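Local coordinates for protein alpha-11 giardin (Giardia intestinalis, PDB 2II2) that binds calcium and, as an annexin, probably acidic phospholipid, and may help the parasite attach to the gut lining and organise its cytoskeleton, at residues T135-Y140 and K216-G221; K86-V91 and V129-L134; V100-T105 and S139-L144. One frame throughout, in Å; residues are numbered along the deposited sequence.

Interaction 1: residues T135-Y140 and K216-G221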
ATOM      1  N   THR A 135      -2.987 -20.048   8.125  1.00 14.68           N
ATOM      2  CA  THR A 135      -1.828 -20.927   8.118  1.00 16.30           C
ATOM      3  C   THR A 135      -0.583 -20.059   8.381  1.00 16.10           C
ATOM      4  O   THR A 135       0.068 -20.128   9.432  1.00 17.44           O
ATOM      5  CB  THR A 135      -1.743 -21.709   6.776  1.00 17.38           C
ATOM      6  OG1 THR A 135      -1.752 -20.788   5.669  1.00 20.95           O
ATOM      7  CG2 THR A 135      -2.939 -22.692   6.625  1.00 19.47           C
ATOM      8  N   SER A 136      -0.331 -19.150   7.465  1.00 14.58           N
ATOM      9  CA  SER A 136       0.903 -18.411   7.426  1.00 13.49           C
ATOM     10  C   SER A 136       0.829 -17.113   8.216  1.00 11.96           C
ATOM     11  O   SER A 136      -0.270 -16.640   8.537  1.00 11.27           O
ATOM     12  CB  SER A 136       1.156 -18.053   5.975  1.00 13.93           C
ATOM     13  OG  SER A 136       0.066 -17.309   5.469  1.00 13.21           O
ATOM     14  N   ALA A 137       1.991 -16.501   8.459  1.00 10.36           N
ATOM     15  CA  ALA A 137       2.000 -15.135   8.990  1.00  8.76           C
ATOM     16  C   ALA A 137       1.168 -14.220   8.095  1.00  8.46           C
ATOM     17  O   ALA A 137       0.411 -13.399   8.595  1.00  8.42           O
ATOM     18  CB  ALA A 137       3.429 -14.631   9.100  1.00 10.00           C
ATOM     19  N   ALA A 138       1.305 -14.387   6.776  1.00  8.24           N
ATOM     20  CA  ALA A 138       0.557 -13.540   5.842  1.00  8.38           C
ATOM     21  C   ALA A 138      -0.949 -13.616   6.060  1.00  7.54           C
ATOM     22  O   ALA A 138      -1.635 -12.594   6.063  1.00  8.15           O
ATOM     23  CB  ALA A 138       0.884 -13.898   4.412  1.00  8.78           C
ATOM     24  N   SER A 139      -1.440 -14.833   6.270  1.00  8.22           N
ATOM     25  CA  SER A 139      -2.869 -15.017   6.530  1.00  8.28           C
ATOM     26  C   SER A 139      -3.327 -14.440   7.862  1.00  8.04           C
ATOM     27  O   SER A 139      -4.370 -13.767   7.926  1.00  9.27           O
ATOM     28  CB  SER A 139      -3.267 -16.476   6.399  1.00  9.56           C
ATOM     29  OG  SER A 139      -2.635 -17.311   7.362  1.00 12.46           O
ATOM     30  N   TYR A 140      -2.554 -14.687   8.919  1.00  8.59           N
ATOM     31  CA  TYR A 140      -2.861 -14.097  10.201  1.00  8.91           C
ATOM     32  C   TYR A 140      -2.858 -12.579  10.144  1.00  8.53           C
ATOM     33  O   TYR A 140      -3.683 -11.938  10.786  1.00  8.94           O
ATOM     34  CB  TYR A 140      -1.932 -14.584  11.326  1.00 10.41           C
ATOM     35  CG  TYR A 140      -2.355 -15.920  11.845  1.00 10.26           C
ATOM     36  CD1 TYR A 140      -1.738 -17.087  11.410  1.00 12.29           C
ATOM     37  CD2 TYR A 140      -3.398 -16.024  12.750  1.00 11.17           C
ATOM     38  CE1 TYR A 140      -2.150 -18.339  11.863  1.00 13.51           C
ATOM     39  CE2 TYR A 140      -3.824 -17.283  13.217  1.00 12.64           C
ATOM     40  CZ  TYR A 140      -3.185 -18.423  12.763  1.00 12.25           C
ATOM     41  OH  TYR A 140      -3.609 -19.656  13.210  1.00 14.97           O
ATOM     42  N   LYS A 216       8.514 -14.405   0.569  1.00 12.85           N
ATOM     43  CA  LYS A 216       8.638 -12.971   0.455  1.00 13.76           C
ATOM     44  C   LYS A 216       7.384 -12.218   0.894  1.00 12.68           C
ATOM     45  O   LYS A 216       7.481 -11.142   1.494  1.00 12.97           O
ATOM     46  CB  LYS A 216       8.995 -12.613  -0.985  1.00 14.28           C
ATOM     47  CG  LYS A 216      10.373 -13.084  -1.446  1.00 17.16           C
ATOM     48  CD  LYS A 216      10.625 -12.674  -2.887  1.00 17.37           C
ATOM     49  CE  LYS A 216      12.084 -12.891  -3.322  1.00 22.45           C
ATOM     50  NZ  LYS A 216      12.381 -14.296  -3.721  1.00 24.82           N
ATOM     51  N   GLU A 217       6.210 -12.778   0.621  1.00 13.10           N
ATOM     52  CA  GLU A 217       4.962 -12.177   1.025  1.00 12.38           C
ATOM     53  C   GLU A 217       4.877 -12.124   2.517  1.00 11.09           C
ATOM     54  O   GLU A 217       4.438 -11.111   3.073  1.00 11.23           O
ATOM     55  CB  GLU A 217       3.764 -12.963   0.496  1.00 13.93           C
ATOM     56  CG  GLU A 217       3.414 -12.615  -0.907  1.00 15.00           C
ATOM     57  CD  GLU A 217       2.119 -13.230  -1.354  1.00 16.82           C
ATOM     58  OE1 GLU A 217       1.913 -14.435  -1.104  1.00 18.99           O
ATOM     59  OE2 GLU A 217       1.313 -12.496  -1.955  1.00 17.59           O
ATOM     60  N   ASN A 218       5.252 -13.223   3.179  0.50 10.60           N
ATOM     61  CA  ASN A 218       5.261 -13.282   4.640  0.50  9.73           C
ATOM     62  C   ASN A 218       6.190 -12.209   5.219  0.50  8.79           C
ATOM     63  O   ASN A 218       5.783 -11.402   6.060  0.50  8.16           O
ATOM     64  CB  ASN A 218       5.723 -14.655   5.175  0.50  9.77           C
ATOM     65  CG  ASN A 218       4.619 -15.738   5.160  0.50  9.40           C
ATOM     66  OD1 ASN A 218       3.425 -15.452   5.244  0.50  8.64           O
ATOM     67  ND2 ASN A 218       5.044 -16.998   5.077  0.50 10.48           N
ATOM     68  N   ALA A 219       7.446 -12.211   4.773  1.00  8.16           N
ATOM     69  CA  ALA A 219       8.447 -11.285   5.320  1.00  7.40           C
ATOM     70  C   ALA A 219       8.013  -9.841   5.122  1.00  6.81           C
ATOM     71  O   ALA A 219       8.093  -9.016   6.019  1.00  6.58           O
ATOM     72  CB  ALA A 219       9.817 -11.524   4.682  1.00  8.45           C
ATOM     73  N   ARG A 220       7.564  -9.552   3.906  1.00  6.98           N
ATOM     74  CA  ARG A 220       7.158  -8.203   3.570  1.00  7.26           C
ATOM     75  C   ARG A 220       5.987  -7.747   4.434  1.00  6.66           C
ATOM     76  O   ARG A 220       5.965  -6.611   4.946  1.00  7.37           O
ATOM     77  CB  ARG A 220       6.771  -8.134   2.095  1.00  7.31           C
ATOM     78  CG  ARG A 220       6.239  -6.796   1.597  1.00  7.63           C
ATOM     79  CD  ARG A 220       5.713  -6.995   0.211  1.00  7.85           C
ATOM     80  NE  ARG A 220       5.184  -5.804  -0.452  1.00  7.46           N
ATOM     81  CZ  ARG A 220       3.964  -5.311  -0.241  1.00  6.87           C
ATOM     82  NH1 ARG A 220       3.109  -5.895   0.622  1.00  7.08           N
ATOM     83  NH2 ARG A 220       3.561  -4.226  -0.885  1.00  7.51           N
ATOM     84  N   GLY A 221       4.998  -8.620   4.605  1.00  7.06           N
ATOM     85  CA  GLY A 221       3.817  -8.217   5.378  1.00  6.65           C
ATOM     86  C   GLY A 221       4.145  -7.937   6.850  1.00  5.95           C
ATOM     87  O   GLY A 221       3.653  -6.969   7.454  1.00  6.30           O
TER
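The backbones come closest where Ala138 CA and Asn218 CA lie 4.9 Å apart, a close approach at a residue whose side chain is a single methyl. Ser136 precedes helix 137-147, and residues 216-221 form the first turns of helix 216-230, so the contact brings together the beginnings of two helices. Asn218 carries the contact. Its CG lies opposite the carbonyl carbon and beside the backbone N (chi1 -80°), and from there the amide reaches over to the other helix start. Its OD1 accepts from Ala138 N at 2.8 Å, a donor in the first turn that has no helical acceptor behind it. The bond is bent, with an N-H...O angle of 145°, and the donor sits tilted 28° from the amide plane. The same OD1 lies 3.5 Å from Ser136 CB. Since Asn218 was modelled in two conformers, this account holds for the one described. A second first-turn donor is satisfied locally: Ser139 N gives to Ser136 OG at 3.0 Å, the N-cap bond. Ser139 OG in turn accepts from Thr135 N and donates to Ser136 O at 2.7 Å, which ties down the loop leading into the helix. Asn218 N is bonded to Asp215 OD2 at the start of helix 216-230. The pairing is an N-terminal helix cap supplemented by an asparagine from a neighbouring helix, set within the all-helical annexin fold.

Interaction 2: residues K86-V91 and V129-L134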
ATOM      1  N   LYS A  86      -9.590  -7.220  -6.471  1.00 10.89           N
ATOM      2  CA  LYS A  86      -8.660  -7.733  -7.460  1.00 10.43           C
ATOM      3  C   LYS A  86      -7.702  -8.742  -6.830  1.00  9.77           C
ATOM      4  O   LYS A  86      -7.372  -9.781  -7.427  1.00 10.29           O
ATOM      5  CB  LYS A  86      -7.874  -6.591  -8.103  1.00 10.87           C
ATOM      6  CG  LYS A  86      -6.902  -7.061  -9.136  1.00 13.41           C
ATOM      7  CD  LYS A  86      -6.029  -5.943  -9.675  1.00 14.10           C
ATOM      8  CE  LYS A  86      -5.154  -6.499 -10.801  1.00 16.18           C
ATOM      9  NZ  LYS A  86      -4.083  -5.580 -11.244  1.00 19.09           N
ATOM     10  N   ALA A  87      -7.248  -8.419  -5.629  1.00  8.76           N
ATOM     11  CA  ALA A  87      -6.288  -9.268  -4.949  1.00  8.41           C
ATOM     12  C   ALA A  87      -6.848 -10.646  -4.636  1.00  8.64           C
ATOM     13  O   ALA A  87      -6.093 -11.604  -4.530  1.00  9.62           O
ATOM     14  CB  ALA A  87      -5.850  -8.597  -3.656  1.00  9.06           C
ATOM     15  N   MET A  88      -8.157 -10.737  -4.428  1.00  8.61           N
ATOM     16  CA  MET A  88      -8.761 -11.999  -3.982  1.00 10.39           C
ATOM     17  C   MET A  88      -9.469 -12.763  -5.092  1.00 10.81           C
ATOM     18  O   MET A  88      -9.942 -13.872  -4.879  1.00 12.62           O
ATOM     19  CB  MET A  88      -9.714 -11.736  -2.824  1.00  9.80           C
ATOM     20  CG  MET A  88      -8.965 -11.225  -1.609  1.00 11.11           C
ATOM     21  SD  MET A  88      -9.938 -10.995  -0.132  1.00 13.03           S
ATOM     22  CE  MET A  88     -10.369 -12.680   0.236  1.00 13.36           C
ATOM     23  N   LYS A  89      -9.547 -12.170  -6.269  1.00 11.95           N
ATOM     24  CA  LYS A  89     -10.299 -12.761  -7.373  1.00 13.33           C
ATOM     25  C   LYS A  89      -9.772 -14.146  -7.759  1.00 13.36           C
ATOM     26  O   LYS A  89     -10.559 -15.090  -7.980  1.00 14.77           O
ATOM     27  CB  LYS A  89     -10.291 -11.833  -8.580  1.00 13.28           C
ATOM     28  CG  LYS A  89     -11.152 -12.365  -9.724  1.00 15.91           C
ATOM     29  CD  LYS A  89     -11.076 -11.484 -10.965  1.00 19.53           C
ATOM     30  CE  LYS A  89     -11.997 -12.017 -12.062  1.00 22.12           C
ATOM     31  NZ  LYS A  89     -13.429 -11.973 -11.660  1.00 23.98           N
ATOM     32  N   ASN A  90      -8.453 -14.273  -7.877  1.00 13.46           N
ATOM     33  CA  ASN A  90      -7.821 -15.551  -8.200  1.00 14.35           C
ATOM     34  C   ASN A  90      -6.918 -15.933  -7.018  1.00 14.08           C
ATOM     35  O   ASN A  90      -7.370 -15.863  -5.883  1.00 15.47           O
ATOM     36  CB  ASN A  90      -7.134 -15.447  -9.573  1.00 15.68           C
ATOM     37  CG  ASN A  90      -8.123 -15.086 -10.694  1.00 16.56           C
ATOM     38  OD1 ASN A  90      -9.029 -15.857 -10.995  1.00 18.27           O
ATOM     39  ND2 ASN A  90      -7.965 -13.903 -11.276  1.00 19.43           N
ATOM     40  N   VAL A  91      -5.674 -16.340  -7.227  1.00 12.67           N
ATOM     41  CA  VAL A  91      -4.839 -16.685  -6.065  1.00 12.38           C
ATOM     42  C   VAL A  91      -4.652 -15.400  -5.237  1.00 11.16           C
ATOM     43  O   VAL A  91      -4.351 -14.332  -5.785  1.00 12.70           O
ATOM     44  CB  VAL A  91      -3.490 -17.281  -6.478  1.00 13.08           C
ATOM     45  CG1 VAL A  91      -2.636 -17.579  -5.272  1.00 14.18           C
ATOM     46  CG2 VAL A  91      -3.683 -18.548  -7.322  1.00 13.99           C
ATOM     47  N   VAL A 129     -12.634 -14.977   6.217  1.00  9.81           N
ATOM     48  CA  VAL A 129     -12.887 -16.283   6.820  1.00 10.10           C
ATOM     49  C   VAL A 129     -13.070 -17.348   5.736  1.00  9.62           C
ATOM     50  O   VAL A 129     -12.504 -18.427   5.835  1.00 10.15           O
ATOM     51  CB  VAL A 129     -14.110 -16.249   7.778  1.00 10.64           C
ATOM     52  CG1 VAL A 129     -14.553 -17.677   8.168  1.00 12.41           C
ATOM     53  CG2 VAL A 129     -13.803 -15.399   9.026  1.00 10.81           C
ATOM     54  N   ASP A 130     -13.856 -17.035   4.708  1.00  8.99           N
ATOM     55  CA  ASP A 130     -14.154 -18.026   3.678  1.00  9.24           C
ATOM     56  C   ASP A 130     -12.989 -18.278   2.709  1.00  8.94           C
ATOM     57  O   ASP A 130     -12.853 -19.392   2.189  1.00  9.16           O
ATOM     58  CB  ASP A 130     -15.387 -17.619   2.874  1.00  9.65           C
ATOM     59  CG  ASP A 130     -16.677 -18.038   3.534  1.00  9.94           C
ATOM     60  OD1 ASP A 130     -16.761 -19.203   3.989  1.00  9.95           O
ATOM     61  OD2 ASP A 130     -17.607 -17.205   3.572  1.00 12.87           O
ATOM     62  N   GLN A 131     -12.157 -17.259   2.474  1.00  9.52           N
ATOM     63  CA  GLN A 131     -11.218 -17.311   1.354  1.00  9.88           C
ATOM     64  C   GLN A 131      -9.735 -17.298   1.743  1.00  9.67           C
ATOM     65  O   GLN A 131      -8.886 -17.456   0.871  1.00  9.93           O
ATOM     66  CB  GLN A 131     -11.490 -16.177   0.356  1.00  9.90           C
ATOM     67  CG  GLN A 131     -12.859 -16.228  -0.298  1.00 13.25           C
ATOM     68  CD  GLN A 131     -13.085 -15.102  -1.287  1.00 12.70           C
ATOM     69  OE1 GLN A 131     -12.188 -14.726  -2.021  1.00 18.14           O
ATOM     70  NE2 GLN A 131     -14.301 -14.569  -1.308  1.00 17.68           N
ATOM     71  N   ILE A 132      -9.440 -17.043   3.022  1.00  9.92           N
ATOM     72  CA  ILE A 132      -8.063 -16.980   3.514  1.00  9.69           C
ATOM     73  C   ILE A 132      -7.885 -17.924   4.695  1.00  9.24           C
ATOM     74  O   ILE A 132      -8.105 -17.528   5.838  1.00  9.01           O
ATOM     75  CB  ILE A 132      -7.664 -15.523   3.952  1.00  9.72           C
ATOM     76  CG1 ILE A 132      -7.881 -14.547   2.793  1.00 10.58           C
ATOM     77  CG2 ILE A 132      -6.202 -15.499   4.372  1.00 10.37           C
ATOM     78  CD1 ILE A 132      -7.610 -13.073   3.169  1.00  9.73           C
ATOM     79  N   PRO A 133      -7.487 -19.174   4.410  1.00  9.59           N
ATOM     80  CA  PRO A 133      -7.200 -20.114   5.505  1.00 10.11           C
ATOM     81  C   PRO A 133      -6.106 -19.552   6.396  1.00 10.46           C
ATOM     82  O   PRO A 133      -5.203 -18.842   5.918  1.00 10.27           O
ATOM     83  CB  PRO A 133      -6.705 -21.362   4.774  1.00 10.77           C
ATOM     84  CG  PRO A 133      -7.360 -21.273   3.435  1.00 11.41           C
ATOM     85  CD  PRO A 133      -7.328 -19.811   3.098  1.00  9.16           C
ATOM     86  N   LEU A 134      -6.217 -19.862   7.685  1.00 11.40           N
ATOM     87  CA  LEU A 134      -5.232 -19.405   8.670  1.00 12.81           C
ATOM     88  C   LEU A 134      -4.078 -20.357   8.810  1.00 13.71           C
ATOM     89  O   LEU A 134      -4.175 -21.378   9.506  1.00 15.16           O
ATOM     90  CB  LEU A 134      -5.874 -19.139  10.027  1.00 12.91           C
ATOM     91  CG  LEU A 134      -6.689 -17.846  10.075  1.00 14.30           C
ATOM     92  CD1 LEU A 134      -7.532 -17.743  11.351  1.00 15.60           C
ATOM     93  CD2 LEU A 134      -5.799 -16.609   9.939  1.00 14.33           C
TER
HETATM   94  O   HOH W   1     -12.588 -14.696  -4.716  1.00 27.80           O
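Gln131, on the last turn of helix 124-131, meets Met88 where their CA atoms are 7.9 Å apart. The two side chains cross at a slant, and the methyl end of the methionine does the touching: Met88 CE lies 3.7 Å from Gln131 CB and 3.5 Å from Gln131 OE1. A turn about the last torsion of the thioether (chi3 67°) swings CE out of the line of the chain and onto the glutamine. Beyond CG the glutamine is extended, which carries its OE1 towards the backbone at Met88. There a water donates to Gln131 OE1 at 2.7 Å and to Met88 O at 2.8 Å, bridging residues 86-91 and 129-134. Gln131 O is taken by Asn92 ND2. Ile132, the first residue to leave helical geometry, completes the apolar side: its CG1 lies 4.0 Å from Met88 CE, and CD1 stands equally far from that methyl. The isoleucine also packs on Phe94, and on Ser139 and Cys142 of helix 137-147. Both Met88 and Gln131 touch a neighbouring molecule in the crystal, so the exposed amide may owe part of its pose to the lattice. The chemistry is thus an apolar methyl contact on the buried side, beside a polar link that depends on a water and so probably tolerates small shifts between the two segments.

Interaction 3: residues V100-T105 and S139-L144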
ATOM      1  N   VAL A 100      -3.416  -2.665   1.881  1.00  7.37           N
ATOM      2  CA  VAL A 100      -4.689  -2.089   2.235  1.00  7.99           C
ATOM      3  C   VAL A 100      -5.023  -2.160   3.715  1.00  7.63           C
ATOM      4  O   VAL A 100      -5.477  -1.163   4.261  1.00  9.76           O
ATOM      5  CB  VAL A 100      -5.833  -2.700   1.407  1.00  8.77           C
ATOM      6  CG1 VAL A 100      -7.200  -2.295   1.955  1.00 10.46           C
ATOM      7  CG2 VAL A 100      -5.684  -2.277  -0.046  1.00  9.84           C
ATOM      8  N   VAL A 101      -4.860  -3.335   4.335  1.00  7.69           N
ATOM      9  CA  VAL A 101      -5.336  -3.507   5.700  1.00  7.78           C
ATOM     10  C   VAL A 101      -4.296  -3.212   6.759  1.00  7.33           C
ATOM     11  O   VAL A 101      -4.674  -2.925   7.903  1.00  8.54           O
ATOM     12  CB  VAL A 101      -5.992  -4.909   5.960  1.00  8.20           C
ATOM     13  CG1 VAL A 101      -7.114  -5.166   4.918  1.00  8.96           C
ATOM     14  CG2 VAL A 101      -4.986  -6.051   5.985  1.00  9.77           C
ATOM     15  N   LEU A 102      -3.012  -3.292   6.415  1.00  7.20           N
ATOM     16  CA  LEU A 102      -1.968  -3.005   7.391  1.00  8.01           C
ATOM     17  C   LEU A 102      -1.665  -1.513   7.488  1.00  8.36           C
ATOM     18  O   LEU A 102      -1.296  -1.025   8.547  1.00 11.40           O
ATOM     19  CB  LEU A 102      -0.692  -3.799   7.088  1.00  8.14           C
ATOM     20  CG  LEU A 102      -0.827  -5.337   7.086  1.00  8.29           C
ATOM     21  CD1 LEU A 102       0.507  -5.948   6.869  1.00  8.85           C
ATOM     22  CD2 LEU A 102      -1.436  -5.874   8.383  1.00  9.17           C
ATOM     23  N   ILE A 103      -1.814  -0.790   6.397  1.00  8.22           N
ATOM     24  CA  ILE A 103      -1.512   0.631   6.391  1.00  8.81           C
ATOM     25  C   ILE A 103      -2.823   1.397   6.498  1.00  8.17           C
ATOM     26  O   ILE A 103      -3.335   1.966   5.523  1.00  9.30           O
ATOM     27  CB  ILE A 103      -0.669   1.037   5.161  1.00  7.69           C
ATOM     28  CG1 ILE A 103       0.548   0.092   5.040  1.00  8.42           C
ATOM     29  CG2 ILE A 103      -0.197   2.468   5.308  1.00  9.33           C
ATOM     30  CD1 ILE A 103       1.418   0.404   3.852  1.00  9.93           C
ATOM     31  N   ALA A 104      -3.375   1.376   7.713  1.00  9.40           N
ATOM     32  CA  ALA A 104      -4.750   1.830   7.913  1.00  9.90           C
ATOM     33  C   ALA A 104      -4.994   2.128   9.367  1.00 10.54           C
ATOM     34  O   ALA A 104      -4.670   1.309  10.232  1.00 11.33           O
ATOM     35  CB  ALA A 104      -5.741   0.776   7.441  1.00 11.27           C
ATOM     36  N   THR A 105      -5.550   3.306   9.624  1.00 10.74           N
ATOM     37  CA  THR A 105      -6.007   3.659  10.954  1.00 11.55           C
ATOM     38  C   THR A 105      -7.277   2.859  11.292  1.00 11.57           C
ATOM     39  O   THR A 105      -7.914   2.300  10.397  1.00 11.02           O
ATOM     40  CB  THR A 105      -6.387   5.138  11.017  1.00 12.33           C
ATOM     41  OG1 THR A 105      -7.473   5.357  10.114  1.00 12.90           O
ATOM     42  CG2 THR A 105      -5.219   6.053  10.639  1.00 12.11           C
ATOM     43  N   SER A 139      -1.440 -14.833   6.270  1.00  8.22           N
ATOM     44  CA  SER A 139      -2.869 -15.017   6.530  1.00  8.28           C
ATOM     45  C   SER A 139      -3.327 -14.440   7.862  1.00  8.04           C
ATOM     46  O   SER A 139      -4.370 -13.767   7.926  1.00  9.27           O
ATOM     47  CB  SER A 139      -3.267 -16.476   6.399  1.00  9.56           C
ATOM     48  OG  SER A 139      -2.635 -17.311   7.362  1.00 12.46           O
ATOM     49  N   TYR A 140      -2.554 -14.687   8.919  1.00  8.59           N
ATOM     50  CA  TYR A 140      -2.861 -14.097  10.201  1.00  8.91           C
ATOM     51  C   TYR A 140      -2.858 -12.579  10.144  1.00  8.53           C
ATOM     52  O   TYR A 140      -3.683 -11.938  10.786  1.00  8.94           O
ATOM     53  CB  TYR A 140      -1.932 -14.584  11.326  1.00 10.41           C
ATOM     54  CG  TYR A 140      -2.355 -15.920  11.845  1.00 10.26           C
ATOM     55  CD1 TYR A 140      -1.738 -17.087  11.410  1.00 12.29           C
ATOM     56  CD2 TYR A 140      -3.398 -16.024  12.750  1.00 11.17           C
ATOM     57  CE1 TYR A 140      -2.150 -18.339  11.863  1.00 13.51           C
ATOM     58  CE2 TYR A 140      -3.824 -17.283  13.217  1.00 12.64           C
ATOM     59  CZ  TYR A 140      -3.185 -18.423  12.763  1.00 12.25           C
ATOM     60  OH  TYR A 140      -3.609 -19.656  13.210  1.00 14.97           O
ATOM     61  N   LEU A 141      -1.942 -11.967   9.390  1.00  7.56           N
ATOM     62  CA  LEU A 141      -1.923 -10.502   9.274  1.00  7.71           C
ATOM     63  C   LEU A 141      -3.246 -10.008   8.721  1.00  7.99           C
ATOM     64  O   LEU A 141      -3.769  -8.998   9.198  1.00  8.27           O
ATOM     65  CB  LEU A 141      -0.779 -10.062   8.376  1.00  8.05           C
ATOM     66  CG  LEU A 141       0.600 -10.068   9.035  1.00  7.49           C
ATOM     67  CD1 LEU A 141       1.705 -10.133   7.979  1.00  8.59           C
ATOM     68  CD2 LEU A 141       0.746  -8.828   9.926  1.00  8.01           C
ATOM     69  N   CYS A 142      -3.774 -10.708   7.711  1.00  8.15           N
ATOM     70  CA  CYS A 142      -5.028 -10.261   7.094  1.00  8.25           C
ATOM     71  C   CYS A 142      -6.163 -10.240   8.116  1.00  8.33           C
ATOM     72  O   CYS A 142      -6.876  -9.231   8.288  1.00  9.40           O
ATOM     73  CB  CYS A 142      -5.432 -11.122   5.910  1.00  8.44           C
ATOM     74  SG  CYS A 142      -4.286 -10.999   4.514  1.00  8.93           S
ATOM     75  N   HIS A 143      -6.342 -11.367   8.797  1.00  9.00           N
ATOM     76  CA  HIS A 143      -7.455 -11.503   9.732  1.00  9.27           C
ATOM     77  C   HIS A 143      -7.296 -10.599  10.955  1.00  8.99           C
ATOM     78  O   HIS A 143      -8.232  -9.913  11.384  1.00  9.94           O
ATOM     79  CB  HIS A 143      -7.576 -12.949  10.216  1.00  9.75           C
ATOM     80  CG  HIS A 143      -8.131 -13.893   9.198  1.00  9.58           C
ATOM     81  ND1 HIS A 143      -9.380 -14.462   9.332  1.00 11.98           N
ATOM     82  CD2 HIS A 143      -7.598 -14.403   8.060  1.00 10.36           C
ATOM     83  CE1 HIS A 143      -9.583 -15.292   8.318  1.00 11.78           C
ATOM     84  NE2 HIS A 143      -8.518 -15.279   7.535  1.00  9.60           N
ATOM     85  N   LEU A 144      -6.119 -10.643  11.573  1.00  8.87           N
ATOM     86  CA  LEU A 144      -5.946  -9.905  12.824  1.00  9.01           C
ATOM     87  C   LEU A 144      -5.931  -8.395  12.604  1.00  9.09           C
ATOM     88  O   LEU A 144      -6.397  -7.642  13.456  1.00  9.36           O
ATOM     89  CB  LEU A 144      -4.729 -10.371  13.638  1.00  9.17           C
ATOM     90  CG  LEU A 144      -4.782 -11.832  14.097  1.00 11.90           C
ATOM     91  CD1 LEU A 144      -3.554 -12.164  14.949  1.00 14.05           C
ATOM     92  CD2 LEU A 144      -6.072 -12.194  14.820  1.00 14.30           C
TER
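Leu144 N donates to Tyr140 O at 2.9 Å, closing the helical turn from which Leu141 and Cys142 meet Leu102 and Val101. His143 N gives likewise to Ser139 O, at 3.2 Å, so these two amides are bonded within helix 137-147. No hydrogen bond crosses the contact, which is mainly apolar. Across it, Val101 CA and Cys142 CA are 6.9 Å apart, and Leu102 CA and Leu141 CA 7.7 Å. The leucines meet through single branches: Leu102 CD2 lies 4.0 Å from Leu141 CD2, and at 4.0 Å also from Leu141 O, so this one methyl touches both the side chain and the backbone of its partner. The two side chains cross at about a right angle and meet at their CD2 methyls. The side chain of Leu102 starts out toward helix 137-147, and with chi2 at -176° CD1 continues the line of the chain while CD2 branches off it to make the contact. The second pair is built differently. The side chain of Cys142 starts out away from residues 100-105, and it packs on Phe94, Ile97 and His98, earlier in helix 94-102. What faces Val101 is therefore the main chain: Val101 CG2 approaches Cys142 CA at 4.4 Å, a loose contact. Further cover comes from Ile183 and Ile224 against Leu102, and from Val179 and Ala225 against Leu141, so the four helices 94-102, 137-147, 175-184 and 216-230 share this apolar cluster. The contact is interhelical apolar packing in the interior of the all-helical annexin fold, here away from the known calcium site.

How the interactions relate
Helix 137-147 serves both interaction 1 and interaction 3: its first turn receives a polar cap in the former, while the next turn lies against apolar side chains in the latter. The two contacts also touch, Gly221 O being 3.4 Å from Leu102 CD1. Interaction 3 is wholly buried and has no polar bond across it; its centre is the nearest of the three to the middle of the chain. Interaction 1 is partly buried, and interaction 2, the most peripheral, mixes a buried methionine and isoleucine with an exposed glutamine and water. Interactions 2 and 3 are linked by a probable hydrogen bond from His143 NE2 to Ile132 O, 2.8 Å.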